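Local atomic coordinates of exodeoxyribonuclease III (Archaeoglobus fulgidus, PDB entry 2VOA), a protein that probably cleaves DNA at abasic sites as a metal-dependent AP endonuclease of the ExoIII family, with likely 3'-5' exonuclease activity on double strands. Residues Q122-L127 / R174-I179; F184-R189 / G217-A222. The protein carries 1 engineered substitution. All coordinates share one frame; numbering follows the deposited sequence.

Contact 1. Residues Q122-L127 / R174-I179; sequences QWLERL and RAYKKI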
# COMPACT_ATOMS: atom_id res chain seq x y z
N GLN A 122 8.41 22.63 26.93
CA GLN A 122 7.67 23.89 26.90
C GLN A 122 6.18 23.66 26.59
O GLN A 122 5.32 24.35 27.14
CB GLN A 122 8.34 24.84 25.90
CG GLN A 122 9.70 25.31 26.39
CD GLN A 122 10.57 25.89 25.28
OE1 GLN A 122 11.79 26.03 25.45
NE2 GLN A 122 9.96 26.24 24.16
N TRP A 123 5.88 22.69 25.70
CA TRP A 123 4.50 22.37 25.29
C TRP A 123 3.72 21.83 26.47
O TRP A 123 2.59 22.26 26.73
CB TRP A 123 4.51 21.32 24.18
CG TRP A 123 3.37 21.45 23.18
CD1 TRP A 123 3.37 22.23 22.05
CD2 TRP A 123 2.08 20.81 23.22
NE1 TRP A 123 2.17 22.10 21.38
CE2 TRP A 123 1.36 21.23 22.07
CE3 TRP A 123 1.47 19.90 24.11
CZ2 TRP A 123 0.05 20.78 21.78
CZ3 TRP A 123 0.17 19.45 23.82
CH2 TRP A 123 -0.52 19.89 22.67
N LEU A 124 4.35 20.92 27.23
CA LEU A 124 3.72 20.38 28.44
C LEU A 124 3.50 21.46 29.51
O LEU A 124 2.47 21.44 30.20
CB LEU A 124 4.53 19.20 29.01
CG LEU A 124 4.45 17.91 28.17
CD1 LEU A 124 5.52 16.95 28.69
CD2 LEU A 124 3.02 17.28 28.19
N GLU A 125 4.40 22.44 29.61
CA GLU A 125 4.19 23.55 30.54
C GLU A 125 3.02 24.44 30.06
O GLU A 125 2.17 24.86 30.84
CB GLU A 125 5.48 24.37 30.68
CG GLU A 125 5.33 25.68 31.48
CD GLU A 125 5.13 25.48 32.98
OE1 GLU A 125 5.01 26.51 33.70
OE2 GLU A 125 5.13 24.31 33.46
N ARG A 126 3.00 24.72 28.76
CA ARG A 126 1.89 25.51 28.20
C ARG A 126 0.57 24.78 28.39
O ARG A 126 -0.43 25.40 28.76
CB ARG A 126 2.15 25.82 26.73
CG ARG A 126 3.31 26.80 26.51
CD ARG A 126 3.19 27.44 25.14
NE ARG A 126 3.49 26.53 24.04
CZ ARG A 126 2.93 26.61 22.83
NH1 ARG A 126 2.04 27.55 22.58
NH2 ARG A 126 3.27 25.76 21.88
N LEU A 127 0.59 23.46 28.20
CA LEU A 127 -0.63 22.65 28.32
C LEU A 127 -1.13 22.69 29.76
O LEU A 127 -2.34 22.77 30.00
CB LEU A 127 -0.37 21.20 27.88
CG LEU A 127 -1.60 20.30 27.91
CD1 LEU A 127 -2.69 20.88 27.03
CD2 LEU A 127 -1.23 18.91 27.42
N ARG A 174 8.06 14.43 34.67
CA ARG A 174 7.70 15.40 35.70
C ARG A 174 6.68 16.44 35.16
O ARG A 174 5.72 16.80 35.84
CB ARG A 174 8.96 16.12 36.23
CG ARG A 174 8.64 17.24 37.22
CD ARG A 174 9.85 17.97 37.74
NE ARG A 174 9.43 18.87 38.83
CZ ARG A 174 9.58 18.62 40.13
NH1 ARG A 174 10.18 17.51 40.57
NH2 ARG A 174 9.14 19.52 41.02
N ALA A 175 6.91 16.92 33.93
CA ALA A 175 6.04 17.93 33.33
C ALA A 175 4.64 17.38 33.08
O ALA A 175 3.65 18.07 33.27
CB ALA A 175 6.65 18.48 32.04
N TYR A 176 4.57 16.12 32.69
CA TYR A 176 3.30 15.48 32.41
C TYR A 176 2.56 15.26 33.73
O TYR A 176 1.38 15.62 33.87
CB TYR A 176 3.57 14.16 31.69
CG TYR A 176 2.35 13.33 31.40
CD1 TYR A 176 1.42 13.74 30.45
CD2 TYR A 176 2.13 12.13 32.08
CE1 TYR A 176 0.30 12.98 30.16
CE2 TYR A 176 1.00 11.33 31.78
CZ TYR A 176 0.10 11.76 30.83
OH TYR A 176 -1.01 11.01 30.53
N LYS A 177 3.27 14.73 34.72
CA LYS A 177 2.65 14.48 36.04
C LYS A 177 2.17 15.77 36.70
O LYS A 177 1.17 15.75 37.42
CB LYS A 177 3.58 13.69 36.94
CG LYS A 177 3.84 12.27 36.40
CD LYS A 177 5.02 11.68 37.17
CE LYS A 177 4.87 10.21 37.31
NZ LYS A 177 5.32 9.76 38.69
N LYS A 178 2.84 16.89 36.44
CA LYS A 178 2.39 18.19 36.94
C LYS A 178 0.96 18.50 36.47
O LYS A 178 0.15 19.05 37.24
CB LYS A 178 3.37 19.28 36.47
CG LYS A 178 3.02 20.68 36.92
CD LYS A 178 3.99 21.70 36.31
CE LYS A 178 3.52 23.12 36.55
NZ LYS A 178 4.57 24.14 36.34
N ILE A 179 0.65 18.13 35.23
CA ILE A 179 -0.70 18.32 34.69
C ILE A 179 -1.68 17.37 35.36
O ILE A 179 -2.77 17.78 35.75
CB ILE A 179 -0.76 18.11 33.17
CG1 ILE A 179 0.36 18.92 32.45
CG2 ILE A 179 -2.14 18.54 32.64
CD1 ILE A 179 0.47 18.66 30.89
O HOH W 1 3.64 20.78 32.73

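Contact 2. Residues F184-R189 / G217-A222; sequences FVDVLR and GDAILA. Engineered in segment 217-222: G217 (natural residue Val).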
# COMPACT_ATOMS: atom_id res chain seq x y z
N PHE A 184 -6.58 15.25 37.13
CA PHE A 184 -6.91 14.25 36.13
C PHE A 184 -6.61 12.87 36.66
O PHE A 184 -5.60 12.65 37.35
CB PHE A 184 -6.15 14.50 34.85
CG PHE A 184 -6.64 15.67 34.07
CD1 PHE A 184 -5.90 16.86 34.05
CD2 PHE A 184 -7.84 15.60 33.36
CE1 PHE A 184 -6.36 17.95 33.32
CE2 PHE A 184 -8.31 16.69 32.62
CZ PHE A 184 -7.56 17.86 32.59
N VAL A 185 -7.52 11.93 36.37
CA VAL A 185 -7.31 10.53 36.75
C VAL A 185 -6.95 9.69 35.50
O VAL A 185 -7.69 9.69 34.52
CB VAL A 185 -8.56 9.96 37.42
CG1 VAL A 185 -8.31 8.53 37.82
CG2 VAL A 185 -8.92 10.81 38.66
N ASP A 186 -5.84 8.96 35.58
CA ASP A 186 -5.38 8.12 34.45
C ASP A 186 -6.20 6.84 34.61
O ASP A 186 -5.83 5.95 35.39
CB ASP A 186 -3.89 7.81 34.65
CG ASP A 186 -3.22 7.13 33.45
OD1 ASP A 186 -3.86 6.64 32.50
OD2 ASP A 186 -1.97 7.09 33.47
N VAL A 187 -7.34 6.78 33.94
CA VAL A 187 -8.33 5.73 34.26
C VAL A 187 -7.83 4.31 33.95
O VAL A 187 -8.28 3.35 34.59
CB VAL A 187 -9.75 6.03 33.65
CG1 VAL A 187 -10.33 7.27 34.29
CG2 VAL A 187 -9.68 6.13 32.10
N LEU A 188 -6.91 4.18 33.00
CA LEU A 188 -6.28 2.86 32.73
C LEU A 188 -5.76 2.28 34.04
O LEU A 188 -5.91 1.08 34.29
CB LEU A 188 -5.14 2.98 31.71
CG LEU A 188 -4.45 1.64 31.41
CD1 LEU A 188 -5.45 0.60 30.88
CD2 LEU A 188 -3.29 1.89 30.43
N ARG A 189 -5.17 3.13 34.89
CA ARG A 189 -4.63 2.67 36.19
C ARG A 189 -5.63 2.60 37.35
O ARG A 189 -5.36 1.95 38.37
CB ARG A 189 -3.36 3.46 36.56
CG ARG A 189 -2.30 3.46 35.45
CD ARG A 189 -1.95 2.03 35.05
NE ARG A 189 -0.86 1.97 34.09
CZ ARG A 189 -0.49 0.87 33.48
NH1 ARG A 189 -1.09 -0.29 33.77
NH2 ARG A 189 0.52 0.91 32.62
N GLY A 217 2.19 5.19 26.13
CA GLY A 217 2.27 6.66 26.10
C GLY A 217 0.96 7.36 25.73
O GLY A 217 0.91 8.60 25.66
N ASP A 218 -0.08 6.57 25.47
CA ASP A 218 -1.44 7.05 25.16
C ASP A 218 -2.28 6.99 26.45
O ASP A 218 -2.11 6.08 27.26
CB ASP A 218 -2.09 6.19 24.07
CG ASP A 218 -1.29 6.15 22.80
OD1 ASP A 218 -0.49 5.19 22.62
OD2 ASP A 218 -1.45 7.09 22.01
N ALA A 219 -3.19 7.94 26.65
CA ALA A 219 -3.93 7.98 27.92
C ALA A 219 -5.33 8.59 27.73
O ALA A 219 -5.55 9.39 26.79
CB ALA A 219 -3.14 8.74 29.02
N ILE A 220 -6.23 8.18 28.62
CA ILE A 220 -7.51 8.85 28.79
C ILE A 220 -7.55 9.36 30.23
O ILE A 220 -7.57 8.56 31.17
CB ILE A 220 -8.70 7.89 28.54
CG1 ILE A 220 -8.70 7.44 27.06
CG2 ILE A 220 -10.03 8.58 28.93
CD1 ILE A 220 -9.64 6.25 26.79
N LEU A 221 -7.54 10.68 30.38
CA LEU A 221 -7.50 11.30 31.71
C LEU A 221 -8.85 11.94 31.96
O LEU A 221 -9.32 12.73 31.15
CB LEU A 221 -6.41 12.37 31.78
CG LEU A 221 -4.92 11.99 31.63
CD1 LEU A 221 -4.59 10.66 32.25
CD2 LEU A 221 -4.51 11.97 30.22
N ALA A 222 -9.49 11.56 33.07
CA ALA A 222 -10.84 12.06 33.34
C ALA A 222 -10.85 12.91 34.62
O ALA A 222 -10.09 12.65 35.57
CB ALA A 222 -11.80 10.87 33.48
O HOH W 2 -6.04 6.21 30.89

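Contact 1. Residues Q122-L127 / R174-I179
L124 and I179 meet at about a right angle, the CD2 methyl of L124 lying 4.0 Å from CD1 of I179. That same CD1 reaches across to 122-127 because CG1 stands anti to the carbonyl carbon of I179 (chi1 -49°); it ends 3.9 Å from CD2 of L127 and also touches the carbonyl oxygen of L124. One turn earlier the small side chain of A175 sets CB 3.8 Å from CB of L124, and here the two backbones come nearest. L124 CD2 also meets the ring edge of Y176. Farther out, a water donates to A175 O and, weakly, to L124 O, bridging the helices. On the outer edge K178, fully extended, brings NZ to the syn lone pair of E125 OE2 in a 2.9 Å salt bridge. OE1 of E125 bonds H129, and K178 makes a cation-pi contact with Y128. Were E125 shortened to an alanine, the K178 ammonium would probably lose its carboxylate mate and H129 a hydrogen-bond partner. Segments 122-127 and 174-179 run nearly parallel, axes 9° apart, in the helical layer covering one sheet of the DNase I-like fold, with W143 of strand 141-144 touching L127 and I179, and strand 218-222 against Y176.

Contact 2. Residues F184-R189 / G217-A222
F184 opens the contact by crossing L221 at about a right angle, its CB 3.7 Å from L221 CB; its ring also makes edge-to-face contacts with F137 and W143. V185 follows as the hydrogen-bonded antiparallel partner of A222: V185 N donates to A222 O at 2.8 Å, and A222 N returns a bond to V185 O at 3.0 Å. V185 O also receives a CA-H...O contact from L221. D186 then forms a non-hydrogen-bonded pair with L221, whose CD1 lies 3.8 Å from D186 CB. With CG anti to the backbone N (chi1 -171°), the aspartate carboxylate swings along the strand toward A219; OD1 accepts from a water that also takes the N-H groups of L188 and I220, while OD2 makes a salt bridge with R216. Past the strand, V187 N still donates to I220 O, a long 3.3 Å bond running almost straight onto the carbonyl. Its two methyls part company, CG1 meeting A222 CB and CG2 meeting I220 CG2, each at 4.0 Å. This is an edge-strand pairing in the two-sheet core of the DNase I-like fold: strand 218-222 pairs on its other flank with strand 141-144, V187 and I220 touch A253 of the second sheet, and helix 170-180 packs on L221.

Contact 2 is the more central of the two, joining an edge strand to its neighbour in one sheet of the DNase I-like fold; contact 1 pairs two helices on the outside of that sheet. The chemistry follows: backbone hydrogen bonds fix the strands, whereas the helices rely on aliphatic packing closed by a charged pair at the outer edge. Helix 170-180 leads into strand 185-186, and Y176 joins the layers, its OH packing 3.5 Å from CB of A219 and also meeting L221; I179 O lies close to F184. Contact 2 includes D218, predicted to matter for catalysis, which bonds H248, though both contacts lie a similar distance from the bound nucleic acid.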